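Local atomic coordinates of minor fimbrium subunit Mfa5 (Porphyromonas gingivalis ATCC 33277, PDB entry 6TO1), a protein that serves as an accessory subunit of the minor fimbriae, filamentous surface pili that mediate biofilm formation and adhesion to host cells and other oral bacteria. Residues L232-L237 with L370-L375. Numbering follows the deposited sequence.
Sequences LMSDGL and LANNSL. With PO4 (phosphate ion), chain D.
Leu375 meets the turn after strand 227-234 by apolar contact: its CD1 lies 3.5 Å from Gly236 CA, while CD2 touches Leu232 CD2 at 3.9 Å, the two side chains crossing at about a right angle. With CG anti to the carbonyl carbon (chi1 -69°), Leu375 points its methyls at strand end and turn, CD1 also lying 3.7 Å from Ser234 O. Farther out, Leu237 CD1 packs on Leu370 CD2 at 3.8 Å. Ala371 CB abuts Asp235 O at 3.3 Å, and Ala371 CA lies 3.6 Å from Gly236 O, a CA-H...O contact with 147° at the hydrogen. No direct hydrogen bond joins the segments; one water bridges them, donating to both Asp235 O and Asn372 OD1. Inside the turn, Ser234 OG, also hydrogen-bonded to Asp133, accepts from Gly236 N (2.9 Å), an ST turn; Asp235 OD1 accepts from Leu237 N in an Asx turn, a long (3.3 Å) but nearly straight bond (175°). Asp235 OD2, hydrogen-bonded to the magnesium ligand Ser137 and salt-bridged to Arg145, places the turn in the metal's second shell, at the C-terminal end of the central strands, as in other von Willebrand A domains. Helix 369-378 lies against the end of strand 227-234, itself flanked by 126-133 and 357-362, with Phe385 of strand 385-387 against Leu375 and helix 262-272 against Leu370.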
loop_
_atom_site.group_PDB
_atom_site.type_symbol
_atom_site.label_atom_id
_atom_site.label_comp_id
_atom_site.label_asym_id
_atom_site.label_seq_id
_atom_site.Cartn_x
_atom_site.Cartn_y
_atom_site.Cartn_z
ATOM N N LEU A 232 -17.741 -21.865 12.661
ATOM C CA LEU A 232 -18.412 -23.010 13.258
ATOM C C LEU A 232 -19.367 -23.621 12.251
ATOM O O LEU A 232 -20.254 -22.942 11.736
ATOM C CB LEU A 232 -19.181 -22.598 14.522
ATOM C CG LEU A 232 -20.024 -23.642 15.216
ATOM C CD1 LEU A 232 -19.186 -24.774 15.789
ATOM C CD2 LEU A 232 -20.858 -22.933 16.312
ATOM N N MET A 233 -19.200 -24.910 11.998
ATOM C CA MET A 233 -19.995 -25.667 11.045
ATOM C C MET A 233 -20.759 -26.714 11.841
ATOM O O MET A 233 -20.167 -27.681 12.335
ATOM C CB MET A 233 -19.085 -26.312 9.993
ATOM C CG MET A 233 -18.421 -25.271 9.103
ATOM S SD MET A 233 -16.826 -25.731 8.393
ATOM C CE MET A 233 -17.297 -27.192 7.476
ATOM N N SER A 234 -22.063 -26.523 11.991
ATOM C CA SER A 234 -22.817 -27.359 12.911
ATOM C C SER A 234 -24.254 -27.459 12.431
ATOM O O SER A 234 -24.742 -26.582 11.722
ATOM C CB SER A 234 -22.750 -26.780 14.334
ATOM O OG SER A 234 -23.629 -27.493 15.192
ATOM N N ASP A 235 -24.953 -28.522 12.847
ATOM C CA ASP A 235 -26.383 -28.470 12.557
ATOM C C ASP A 235 -27.147 -27.646 13.584
ATOM O O ASP A 235 -28.346 -27.424 13.397
ATOM C CB ASP A 235 -27.007 -29.859 12.415
ATOM C CG ASP A 235 -26.954 -30.690 13.674
ATOM O OD1 ASP A 235 -27.017 -30.140 14.814
ATOM O OD2 ASP A 235 -26.855 -31.934 13.507
ATOM N N GLY A 236 -26.487 -27.171 14.641
ATOM C CA GLY A 236 -27.031 -26.119 15.483
ATOM C C GLY A 236 -27.680 -26.571 16.774
ATOM O O GLY A 236 -28.034 -25.713 17.607
ATOM N N LEU A 237 -27.895 -27.859 16.965
ATOM C CA LEU A 237 -28.520 -28.336 18.195
ATOM C C LEU A 237 -27.461 -28.834 19.173
ATOM O O LEU A 237 -27.093 -30.012 19.170
ATOM C CB LEU A 237 -29.542 -29.423 17.873
ATOM C CG LEU A 237 -30.351 -29.910 19.076
ATOM C CD1 LEU A 237 -31.117 -28.706 19.668
ATOM C CD2 LEU A 237 -31.287 -31.049 18.769
ATOM N N LEU A 370 -34.852 -23.367 16.515
ATOM C CA LEU A 370 -33.941 -23.356 17.664
ATOM C C LEU A 370 -32.493 -23.454 17.197
ATOM O O LEU A 370 -31.601 -22.738 17.687
ATOM C CB LEU A 370 -34.245 -24.525 18.611
ATOM C CG LEU A 370 -33.256 -24.830 19.730
ATOM C CD1 LEU A 370 -33.071 -23.616 20.622
ATOM C CD2 LEU A 370 -33.698 -26.008 20.520
ATOM N N ALA A 371 -32.237 -24.351 16.254
ATOM C CA ALA A 371 -30.872 -24.566 15.787
ATOM C C ALA A 371 -30.357 -23.364 15.023
ATOM O O ALA A 371 -29.249 -22.885 15.283
ATOM C CB ALA A 371 -30.812 -25.805 14.897
ATOM N N ASN A 372 -31.121 -22.899 14.026
ATOM C CA ASN A 372 -30.638 -21.793 13.217
ATOM C C ASN A 372 -30.507 -20.518 14.045
ATOM O O ASN A 372 -29.537 -19.759 13.886
ATOM C CB ASN A 372 -31.573 -21.572 12.029
ATOM C CG ASN A 372 -31.475 -22.683 11.000
ATOM O OD1 ASN A 372 -30.690 -23.605 11.148
ATOM N ND2 ASN A 372 -32.290 -22.592 9.951
ATOM N N ASN A 373 -31.492 -20.248 14.908
ATOM C CA ASN A 373 -31.460 -19.032 15.706
ATOM C C ASN A 373 -30.364 -19.085 16.752
ATOM O O ASN A 373 -29.751 -18.055 17.054
ATOM C CB ASN A 373 -32.831 -18.796 16.339
ATOM C CG ASN A 373 -33.873 -18.418 15.300
ATOM O OD1 ASN A 373 -33.559 -18.336 14.111
ATOM N ND2 ASN A 373 -35.099 -18.183 15.737
ATOM N N SER A 374 -30.090 -20.271 17.319
ATOM C CA SER A 374 -28.927 -20.407 18.194
ATOM C C SER A 374 -27.642 -20.072 17.446
ATOM O O SER A 374 -26.792 -19.334 17.953
ATOM C CB SER A 374 -28.862 -21.814 18.780
ATOM O OG SER A 374 -29.870 -21.986 19.737
ATOM N N LEU A 375 -27.486 -20.599 16.225
ATOM C CA LEU A 375 -26.297 -20.283 15.437
ATOM C C LEU A 375 -26.252 -18.813 15.023
ATOM O O LEU A 375 -25.171 -18.237 14.929
ATOM C CB LEU A 375 -26.220 -21.203 14.210
ATOM C CG LEU A 375 -25.928 -22.683 14.560
ATOM C CD1 LEU A 375 -26.072 -23.506 13.284
ATOM C CD2 LEU A 375 -24.550 -22.853 15.133
HETATM P P PO4 D . -34.738 -19.363 10.722
HETATM O O1 PO4 D . -33.570 -19.428 9.762
HETATM O O2 PO4 D . -34.556 -18.222 11.699
HETATM O O3 PO4 D . -36.027 -19.088 9.983
HETATM O O4 PO4 D . -34.859 -20.658 11.488
HETATM O O HOH W 1 -28.560 -25.764 11.050
#